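Local coordinates for protein lysine/ornithine decarboxylase (PDB 2PLJ) that catalyses the decarboxylation of lysine and ornithine with the help of pyridoxal phosphate, yielding cadaverine and putrescine respectively, at residues K160-F174 with E203-V215. Numbering follows the deposited sequence.
Sequences KAYRDDVELLVRLSF and EWNIRIKGLSFHV. With P3T ((4-{[(4-aminobutyl)amino]methyl}-5-hydroxy-6-methylpyridin-3-yl)methyl dihydrogen phosphate), chain D.
At the cofactor pocket, Arg171 and His214 lie side by side: His214 CB sits over one face of the guanidinium, 3.7 Å from Arg171 NH2. The imidazole covers the pyridine ring of P3T, its CE1 3.7 Å from CAT of the ligand, while the extended Arg171 chain, with CG anti to the backbone N (chi1 176°), carries NH1 to the ligand methyl CAA. One water accepts from Arg171 NE and His214 N and donates to Leu172 O. Arg171 lies on strand 167-171 and His214 comes two residues after Ser212 of the neighbouring parallel strand 207-212, both strands of the beta/alpha barrel, paired through bonds such as Val170 N to Gly210 O (2.9 Å). Between Leu168 and Leu169 the register slips by one residue, a beta bulge where Leu168 O takes Lys209 N at 2.7 Å and, weakly, Gly210 N. At the N-terminal end of the strands Glu167 is divided between two cations: OE1 receives Arg207 NE (2.7 Å, 165°) on its anti lone pair, whereas Lys209 NZ reaches OE2 from above the carboxylate plane (2.8 Å). Before the strands, Arg163 grips Trp204 O side-on with NE and NH2, and Lys160 CE lies over the indole, 3.3 Å from Trp204 CD2.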
ATOM      1  N   LYS A 160      34.447  -1.320   6.521  1.00 15.10           N
ATOM      2  CA  LYS A 160      35.896  -1.598   6.505  1.00 14.97           C
ATOM      3  C   LYS A 160      36.425  -1.620   5.069  1.00 15.69           C
ATOM      4  O   LYS A 160      37.488  -1.042   4.755  1.00 15.36           O
ATOM      5  CB  LYS A 160      36.184  -2.928   7.200  1.00 15.46           C
ATOM      6  CG  LYS A 160      36.039  -2.873   8.716  1.00 16.62           C
ATOM      7  CD  LYS A 160      36.358  -4.248   9.283  1.00 20.28           C
ATOM      8  CE  LYS A 160      36.523  -4.233  10.779  1.00 22.19           C
ATOM      9  NZ  LYS A 160      37.154  -5.519  11.259  1.00 24.92           N
ATOM     10  N   ALA A 161      35.681  -2.299   4.200  1.00 16.06           N
ATOM     11  CA  ALA A 161      36.085  -2.473   2.811  1.00 17.31           C
ATOM     12  C   ALA A 161      36.030  -1.139   2.041  1.00 17.23           C
ATOM     13  O   ALA A 161      36.571  -1.033   0.944  1.00 18.87           O
ATOM     14  CB  ALA A 161      35.198  -3.539   2.149  1.00 17.41           C
ATOM     15  N   TYR A 162      35.389  -0.127   2.638  1.00 16.61           N
ATOM     16  CA  TYR A 162      35.175   1.182   1.998  1.00 16.70           C
ATOM     17  C   TYR A 162      35.803   2.339   2.777  1.00 16.72           C
ATOM     18  O   TYR A 162      35.457   3.501   2.540  1.00 16.06           O
ATOM     19  CB  TYR A 162      33.665   1.424   1.775  1.00 15.85           C
ATOM     20  CG  TYR A 162      33.045   0.290   1.011  1.00 16.71           C
ATOM     21  CD1 TYR A 162      32.252  -0.660   1.662  1.00 15.70           C
ATOM     22  CD2 TYR A 162      33.300   0.125  -0.352  1.00 16.74           C
ATOM     23  CE1 TYR A 162      31.697  -1.753   0.957  1.00 18.33           C
ATOM     24  CE2 TYR A 162      32.746  -0.944  -1.072  1.00 18.42           C
ATOM     25  CZ  TYR A 162      31.961  -1.881  -0.412  1.00 17.03           C
ATOM     26  OH  TYR A 162      31.465  -2.937  -1.130  1.00 19.10           O
ATOM     27  N   ARG A 163      36.738   2.017   3.677  1.00 16.87           N
ATOM     28  CA  ARG A 163      37.225   3.009   4.642  1.00 17.74           C
ATOM     29  C   ARG A 163      37.898   4.228   4.006  1.00 18.52           C
ATOM     30  O   ARG A 163      37.928   5.306   4.594  1.00 19.56           O
ATOM     31  CB  ARG A 163      38.184   2.373   5.637  1.00 18.12           C
ATOM     32  CG  ARG A 163      39.424   1.800   4.978  1.00 17.31           C
ATOM     33  CD  ARG A 163      40.537   1.603   5.993  1.00 22.81           C
ATOM     34  NE  ARG A 163      40.078   0.833   7.149  1.00 24.42           N
ATOM     35  CZ  ARG A 163      40.064  -0.498   7.206  1.00 27.20           C
ATOM     36  NH1 ARG A 163      40.487  -1.221   6.168  1.00 26.48           N
ATOM     37  NH2 ARG A 163      39.642  -1.108   8.313  1.00 29.03           N
ATOM     38  N   ASP A 164      38.463   4.058   2.831  1.00 20.00           N
ATOM     39  CA  ASP A 164      39.073   5.167   2.109  1.00 20.00           C
ATOM     40  C   ASP A 164      38.096   6.114   1.446  1.00 20.00           C
ATOM     41  O   ASP A 164      38.457   7.183   1.028  1.00 19.42           O
ATOM     42  CB  ASP A 164      40.008   4.659   1.022  1.00 20.00           C
ATOM     43  CG  ASP A 164      41.246   3.978   1.581  1.00 20.00           C
ATOM     44  OD1 ASP A 164      41.555   4.133   2.743  1.00 20.00           O
ATOM     45  OD2 ASP A 164      41.878   3.270   0.828  1.00 20.00           O
ATOM     46  N   ASP A 165      36.836   5.682   1.359  1.00 20.00           N
ATOM     47  CA  ASP A 165      35.871   6.286   0.456  1.00 20.00           C
ATOM     48  C   ASP A 165      34.706   7.004   1.140  1.00 20.00           C
ATOM     49  O   ASP A 165      34.027   7.753   0.520  1.00 20.93           O
ATOM     50  CB  ASP A 165      35.300   5.261  -0.498  1.00 20.00           C
ATOM     51  CG  ASP A 165      36.349   4.549  -1.300  1.00 20.00           C
ATOM     52  OD1 ASP A 165      37.329   5.194  -1.654  1.00 20.00           O
ATOM     53  OD2 ASP A 165      36.167   3.341  -1.549  1.00 20.00           O
ATOM     54  N   VAL A 166      34.484   6.711   2.396  1.00 16.96           N
ATOM     55  CA  VAL A 166      33.264   7.133   3.087  1.00 16.02           C
ATOM     56  C   VAL A 166      33.517   8.023   4.317  1.00 16.27           C
ATOM     57  O   VAL A 166      34.604   7.989   4.921  1.00 15.27           O
ATOM     58  CB  VAL A 166      32.412   5.892   3.540  1.00 16.65           C
ATOM     59  CG1 VAL A 166      32.064   4.982   2.335  1.00 18.01           C
ATOM     60  CG2 VAL A 166      33.111   5.125   4.663  1.00 16.87           C
ATOM     61  N   GLU A 167      32.499   8.799   4.693  1.00 14.95           N
ATOM     62  CA  GLU A 167      32.451   9.381   6.036  1.00 16.23           C
ATOM     63  C   GLU A 167      31.056   9.104   6.598  1.00 14.81           C
ATOM     64  O   GLU A 167      30.073   9.142   5.866  1.00 14.43           O
ATOM     65  CB  GLU A 167      32.767  10.879   6.045  1.00 16.78           C
ATOM     66  CG  GLU A 167      31.915  11.712   5.091  1.00 17.87           C
ATOM     67  CD  GLU A 167      32.282  13.203   5.069  1.00 20.08           C
ATOM     68  OE1 GLU A 167      33.237  13.606   5.766  1.00 24.05           O
ATOM     69  OE2 GLU A 167      31.621  13.963   4.332  1.00 23.98           O
ATOM     70  N   LEU A 168      30.990   8.794   7.885  1.00 13.37           N
ATOM     71  CA  LEU A 168      29.742   8.269   8.465  1.00 13.31           C
ATOM     72  C   LEU A 168      29.100   9.226   9.478  1.00 13.24           C
ATOM     73  O   LEU A 168      29.797   9.881  10.280  1.00 13.87           O
ATOM     74  CB  LEU A 168      30.045   6.938   9.177  1.00 12.80           C
ATOM     75  CG  LEU A 168      30.712   5.843   8.323  1.00 13.36           C
ATOM     76  CD1 LEU A 168      30.932   4.622   9.177  1.00 14.01           C
ATOM     77  CD2 LEU A 168      29.828   5.537   7.103  1.00 14.44           C
ATOM     78  N   LEU A 169      27.770   9.267   9.460  1.00 12.47           N
ATOM     79  CA  LEU A 169      26.990   9.892  10.527  1.00 11.73           C
ATOM     80  C   LEU A 169      26.528   8.776  11.453  1.00 12.56           C
ATOM     81  O   LEU A 169      26.002   7.748  10.979  1.00 14.79           O
ATOM     82  CB  LEU A 169      25.766  10.633   9.960  1.00 12.18           C
ATOM     83  CG  LEU A 169      26.075  11.872   9.108  1.00 12.54           C
ATOM     84  CD1 LEU A 169      24.821  12.307   8.298  1.00 15.25           C
ATOM     85  CD2 LEU A 169      26.613  13.010   9.970  1.00 14.34           C
ATOM     86  N   VAL A 170      26.692   8.978  12.762  1.00 12.92           N
ATOM     87  CA  VAL A 170      26.241   7.990  13.743  1.00 12.51           C
ATOM     88  C   VAL A 170      24.884   8.440  14.253  1.00 12.92           C
ATOM     89  O   VAL A 170      24.765   9.543  14.778  1.00 13.13           O
ATOM     90  CB  VAL A 170      27.228   7.839  14.946  1.00 12.37           C
ATOM     91  CG1 VAL A 170      26.696   6.762  15.880  1.00 12.48           C
ATOM     92  CG2 VAL A 170      28.625   7.474  14.426  1.00 14.08           C
ATOM     93  N   ARG A 171      23.861   7.606  14.050  1.00 12.44           N
ATOM     94  CA  ARG A 171      22.500   7.999  14.352  1.00 12.84           C
ATOM     95  C   ARG A 171      22.170   7.568  15.780  1.00 14.04           C
ATOM     96  O   ARG A 171      22.334   6.386  16.124  1.00 13.91           O
ATOM     97  CB  ARG A 171      21.504   7.354  13.379  1.00 12.27           C
ATOM     98  CG  ARG A 171      20.051   7.699  13.763  1.00 12.61           C
ATOM     99  CD  ARG A 171      19.116   7.354  12.625  1.00 12.99           C
ATOM    100  NE  ARG A 171      17.723   7.448  13.045  1.00 14.40           N
ATOM    101  CZ  ARG A 171      16.668   7.195  12.254  1.00 14.31           C
ATOM    102  NH1 ARG A 171      16.822   6.906  10.960  1.00 14.46           N
ATOM    103  NH2 ARG A 171      15.430   7.252  12.766  1.00 16.34           N
ATOM    104  N   LEU A 172      21.723   8.529  16.574  1.00 13.65           N
ATOM    105  CA  LEU A 172      21.303   8.287  17.970  1.00 16.02           C
ATOM    106  C   LEU A 172      19.783   8.247  18.070  1.00 16.86           C
ATOM    107  O   LEU A 172      19.083   8.887  17.278  1.00 16.71           O
ATOM    108  CB  LEU A 172      21.841   9.380  18.905  1.00 16.37           C
ATOM    109  CG  LEU A 172      23.313   9.303  19.320  1.00 16.91           C
ATOM    110  CD1 LEU A 172      24.219   9.566  18.134  1.00 18.71           C
ATOM    111  CD2 LEU A 172      23.661  10.245  20.469  1.00 18.54           C
ATOM    112  N   SER A 173      19.288   7.502  19.054  1.00 18.74           N
ATOM    113  CA  SER A 173      17.898   7.638  19.488  1.00 21.73           C
ATOM    114  C   SER A 173      17.861   7.851  21.004  1.00 23.00           C
ATOM    115  O   SER A 173      18.776   7.450  21.726  1.00 24.38           O
ATOM    116  CB  SER A 173      17.055   6.432  19.052  1.00 22.13           C
ATOM    117  OG  SER A 173      17.318   5.300  19.858  1.00 24.78           O
ATOM    118  N   PHE A 174      16.797   8.475  21.491  1.00 25.44           N
ATOM    119  CA  PHE A 174      16.735   8.891  22.882  1.00 26.43           C
ATOM    120  C   PHE A 174      15.573   8.241  23.625  1.00 27.15           C
ATOM    121  O   PHE A 174      15.666   8.077  24.826  1.00 29.50           O
ATOM    122  CB  PHE A 174      16.657  10.418  22.969  1.00 26.41           C
ATOM    123  CG  PHE A 174      17.577  11.098  22.007  1.00 25.23           C
ATOM    124  CD1 PHE A 174      17.157  11.342  20.702  1.00 23.69           C
ATOM    125  CD2 PHE A 174      18.889  11.415  22.377  1.00 25.56           C
ATOM    126  CE1 PHE A 174      18.028  11.919  19.783  1.00 25.74           C
ATOM    127  CE2 PHE A 174      19.754  12.009  21.465  1.00 25.38           C
ATOM    128  CZ  PHE A 174      19.326  12.256  20.174  1.00 25.28           C
ATOM    129  N   GLU A 203      39.691   2.927  15.559  1.00 19.36           N
ATOM    130  CA  GLU A 203      40.498   1.704  15.523  1.00 21.06           C
ATOM    131  C   GLU A 203      40.543   1.157  14.101  1.00 19.71           C
ATOM    132  O   GLU A 203      41.611   0.759  13.623  1.00 20.13           O
ATOM    133  CB  GLU A 203      39.929   0.648  16.474  1.00 21.09           C
ATOM    134  CG  GLU A 203      40.166   0.954  17.951  1.00 24.75           C
ATOM    135  CD  GLU A 203      39.288   0.133  18.911  1.00 25.38           C
ATOM    136  OE1 GLU A 203      38.585  -0.806  18.465  1.00 30.77           O
ATOM    137  OE2 GLU A 203      39.311   0.436  20.130  1.00 31.71           O
ATOM    138  N   TRP A 204      39.396   1.197  13.424  1.00 18.40           N
ATOM    139  CA  TRP A 204      39.247   0.643  12.075  1.00 17.53           C
ATOM    140  C   TRP A 204      39.598   1.625  10.951  1.00 16.77           C
ATOM    141  O   TRP A 204      39.426   1.307   9.778  1.00 16.52           O
ATOM    142  CB  TRP A 204      37.827   0.070  11.877  1.00 17.89           C
ATOM    143  CG  TRP A 204      37.519  -1.115  12.764  1.00 17.52           C
ATOM    144  CD1 TRP A 204      38.406  -1.834  13.545  1.00 18.64           C
ATOM    145  CD2 TRP A 204      36.238  -1.724  12.950  1.00 17.79           C
ATOM    146  NE1 TRP A 204      37.742  -2.850  14.197  1.00 17.80           N
ATOM    147  CE2 TRP A 204      36.413  -2.810  13.842  1.00 18.02           C
ATOM    148  CE3 TRP A 204      34.962  -1.478  12.421  1.00 16.20           C
ATOM    149  CZ2 TRP A 204      35.343  -3.638  14.235  1.00 18.94           C
ATOM    150  CZ3 TRP A 204      33.896  -2.294  12.816  1.00 17.06           C
ATOM    151  CH2 TRP A 204      34.097  -3.366  13.716  1.00 17.61           C
ATOM    152  N   ASN A 205      40.128   2.794  11.316  1.00 16.43           N
ATOM    153  CA  ASN A 205      40.417   3.882  10.366  1.00 16.63           C
ATOM    154  C   ASN A 205      39.238   4.244   9.445  1.00 16.39           C
ATOM    155  O   ASN A 205      39.402   4.391   8.230  1.00 16.71           O
ATOM    156  CB  ASN A 205      41.680   3.583   9.552  1.00 17.56           C
ATOM    157  CG  ASN A 205      42.895   3.458  10.415  1.00 20.55           C
ATOM    158  OD1 ASN A 205      43.117   4.280  11.311  1.00 25.01           O
ATOM    159  ND2 ASN A 205      43.706   2.435  10.159  1.00 23.08           N
ATOM    160  N   ILE A 206      38.063   4.380  10.051  1.00 15.12           N
ATOM    161  CA  ILE A 206      36.835   4.786   9.330  1.00 15.03           C
ATOM    162  C   ILE A 206      36.466   6.170   9.836  1.00 14.88           C
ATOM    163  O   ILE A 206      36.350   6.369  11.041  1.00 14.72           O
ATOM    164  CB  ILE A 206      35.661   3.797   9.547  1.00 14.35           C
ATOM    165  CG1 ILE A 206      36.033   2.400   9.011  1.00 14.55           C
ATOM    166  CG2 ILE A 206      34.323   4.385   8.951  1.00 16.02           C
ATOM    167  CD1 ILE A 206      35.072   1.271   9.478  1.00 13.85           C
ATOM    168  N   ARG A 207      36.314   7.123   8.911  1.00 15.46           N
ATOM    169  CA  ARG A 207      36.024   8.512   9.258  1.00 16.55           C
ATOM    170  C   ARG A 207      34.588   8.678   9.751  1.00 16.39           C
ATOM    171  O   ARG A 207      33.643   8.195   9.113  1.00 15.40           O
ATOM    172  CB  ARG A 207      36.254   9.419   8.044  1.00 16.79           C
ATOM    173  CG  ARG A 207      35.780  10.870   8.249  1.00 20.47           C
ATOM    174  CD  ARG A 207      36.230  11.823   7.133  1.00 21.08           C
ATOM    175  NE  ARG A 207      35.459  13.070   7.179  1.00 26.50           N
ATOM    176  CZ  ARG A 207      35.705  14.075   8.022  1.00 29.69           C
ATOM    177  NH1 ARG A 207      36.719  13.996   8.883  1.00 30.84           N
ATOM    178  NH2 ARG A 207      34.938  15.161   8.004  1.00 30.82           N
ATOM    179  N   ILE A 208      34.448   9.381  10.870  1.00 16.29           N
ATOM    180  CA  ILE A 208      33.124   9.778  11.363  1.00 16.09           C
ATOM    181  C   ILE A 208      32.913  11.263  11.037  1.00 16.32           C
ATOM    182  O   ILE A 208      33.672  12.133  11.522  1.00 17.08           O
ATOM    183  CB  ILE A 208      32.968   9.516  12.890  1.00 16.53           C
ATOM    184  CG1 ILE A 208      33.172   8.020  13.243  1.00 16.11           C
ATOM    185  CG2 ILE A 208      31.606  10.046  13.384  1.00 15.26           C
ATOM    186  CD1 ILE A 208      32.279   7.034  12.480  1.00 14.46           C
ATOM    187  N   LYS A 209      31.896  11.536  10.221  1.00 16.11           N
ATOM    188  CA  LYS A 209      31.488  12.892   9.840  1.00 16.50           C
ATOM    189  C   LYS A 209      30.802  13.584  11.024  1.00 15.96           C
ATOM    190  O   LYS A 209      31.026  14.758  11.275  1.00 16.25           O
ATOM    191  CB  LYS A 209      30.526  12.848   8.652  1.00 17.19           C
ATOM    192  CG  LYS A 209      30.204  14.226   8.095  1.00 19.33           C
ATOM    193  CD  LYS A 209      29.293  14.146   6.872  1.00 19.27           C
ATOM    194  CE  LYS A 209      29.029  15.545   6.295  1.00 22.54           C
ATOM    195  NZ  LYS A 209      30.249  16.053   5.586  1.00 23.44           N
ATOM    196  N   GLY A 210      29.993  12.843  11.777  1.00 15.19           N
ATOM    197  CA  GLY A 210      29.288  13.465  12.890  1.00 14.69           C
ATOM    198  C   GLY A 210      28.148  12.595  13.387  1.00 14.77           C
ATOM    199  O   GLY A 210      28.215  11.363  13.283  1.00 14.79           O
ATOM    200  N   LEU A 211      27.113  13.259  13.913  1.00 14.32           N
ATOM    201  CA  LEU A 211      25.957  12.596  14.528  1.00 14.32           C
ATOM    202  C   LEU A 211      24.667  12.969  13.804  1.00 14.88           C
ATOM    203  O   LEU A 211      24.572  14.034  13.181  1.00 16.22           O
ATOM    204  CB  LEU A 211      25.815  12.994  16.001  1.00 14.52           C
ATOM    205  CG  LEU A 211      27.035  12.815  16.912  1.00 14.62           C
ATOM    206  CD1 LEU A 211      26.692  13.259  18.362  1.00 15.72           C
ATOM    207  CD2 LEU A 211      27.483  11.377  16.907  1.00 16.10           C
ATOM    208  N   SER A 212      23.666  12.095  13.905  1.00 15.99           N
ATOM    209  CA  SER A 212      22.351  12.410  13.348  1.00 15.86           C
ATOM    210  C   SER A 212      21.272  11.866  14.253  1.00 15.95           C
ATOM    211  O   SER A 212      21.524  10.985  15.090  1.00 15.94           O
ATOM    212  CB  SER A 212      22.195  11.831  11.939  1.00 16.85           C
ATOM    213  OG  SER A 212      22.021  10.426  11.983  1.00 17.52           O
ATOM    214  N   PHE A 213      20.062  12.383  14.086  1.00 15.34           N
ATOM    215  CA  PHE A 213      18.924  11.779  14.743  1.00 15.39           C
ATOM    216  C   PHE A 213      17.682  12.114  13.933  1.00 15.98           C
ATOM    217  O   PHE A 213      17.725  13.012  13.069  1.00 15.98           O
ATOM    218  CB  PHE A 213      18.784  12.285  16.187  1.00 15.82           C
ATOM    219  CG  PHE A 213      18.542  13.783  16.293  1.00 15.59           C
ATOM    220  CD1 PHE A 213      17.256  14.321  16.031  1.00 17.34           C
ATOM    221  CD2 PHE A 213      19.589  14.646  16.648  1.00 16.17           C
ATOM    222  CE1 PHE A 213      17.037  15.718  16.125  1.00 17.63           C
ATOM    223  CE2 PHE A 213      19.397  16.026  16.740  1.00 16.96           C
ATOM    224  CZ  PHE A 213      18.125  16.577  16.508  1.00 15.09           C
ATOM    225  N   HIS A 214      16.579  11.439  14.245  1.00 15.11           N
ATOM    226  CA  HIS A 214      15.285  11.762  13.591  1.00 15.83           C
ATOM    227  C   HIS A 214      14.238  11.562  14.655  1.00 16.46           C
ATOM    228  O   HIS A 214      14.063  10.437  15.157  1.00 17.03           O
ATOM    229  CB  HIS A 214      15.025  10.876  12.366  1.00 16.81           C
ATOM    230  CG  HIS A 214      13.769  11.246  11.632  1.00 18.08           C
ATOM    231  ND1 HIS A 214      12.624  10.486  11.665  1.00 28.25           N
ATOM    232  CD2 HIS A 214      13.495  12.305  10.839  1.00 22.77           C
ATOM    233  CE1 HIS A 214      11.688  11.061  10.924  1.00 23.17           C
ATOM    234  NE2 HIS A 214      12.196  12.167  10.404  1.00 25.56           N
ATOM    235  N   VAL A 215      13.620  12.660  15.083  1.00 16.19           N
ATOM    236  CA  VAL A 215      12.687  12.599  16.224  1.00 18.01           C
ATOM    237  C   VAL A 215      11.327  11.983  15.879  1.00 17.77           C
ATOM    238  O   VAL A 215      10.504  11.704  16.775  1.00 18.52           O
ATOM    239  CB  VAL A 215      12.543  13.966  16.955  1.00 18.71           C
ATOM    240  CG1 VAL A 215      13.905  14.408  17.557  1.00 20.20           C
ATOM    241  CG2 VAL A 215      11.993  15.041  16.077  1.00 19.60           C
TER
HETATM  242  OAE P3T D 501      10.300  15.448   7.276  1.00 15.82           O
HETATM  243  PAU P3T D 501       9.582  14.033   7.367  1.00 17.90           P
HETATM  244  OAF P3T D 501       8.888  13.678   5.968  1.00 17.28           O
HETATM  245  OAC P3T D 501       8.617  13.876   8.528  1.00 17.00           O
HETATM  246  OAP P3T D 501      10.672  12.847   7.529  1.00 16.51           O
HETATM  247  CAM P3T D 501      11.688  12.672   6.453  1.00 19.33           C
HETATM  248  CAS P3T D 501      12.701  11.664   7.013  1.00 19.91           C
HETATM  249  CAH P3T D 501      13.969  12.213   7.248  1.00 20.96           C
HETATM  250  NAO P3T D 501      14.939  11.446   7.747  1.00 20.17           N
HETATM  251  CAQ P3T D 501      14.744  10.172   8.071  1.00 20.56           C
HETATM  252  CAA P3T D 501      15.916   9.363   8.681  1.00 23.13           C
HETATM  253  CAR P3T D 501      13.483   9.566   7.892  1.00 21.36           C
HETATM  254  OAD P3T D 501      13.326   8.274   8.217  1.00 22.15           O
HETATM  255  CAT P3T D 501      12.422  10.330   7.361  1.00 18.18           C
HETATM  256  CAG P3T D 501      11.159   9.708   7.118  1.00 19.95           C
HETATM  257  NAN P3T D 501      10.812   8.630   7.807  1.00 24.54           N
HETATM  258  CAL P3T D 501       9.550   7.837   7.652  1.00 25.66           C
HETATM  259  CAK P3T D 501       8.288   8.715   7.622  1.00 21.96           C
HETATM  260  CAJ P3T D 501       7.096   7.740   7.365  1.00 21.35           C
HETATM  261  CAI P3T D 501       5.768   8.502   7.309  1.00 21.89           C
HETATM  262  NAB P3T D 501       4.603   7.585   7.280  1.00 18.86           N
HETATM  263  O   HOH W   1      36.196   6.265   6.319  1.00 28.63           O
HETATM  264  O   HOH W   2      39.814   6.829   6.735  1.00 47.10           O
HETATM  265  O   HOH W   3      17.032   8.902  15.610  1.00 17.99           O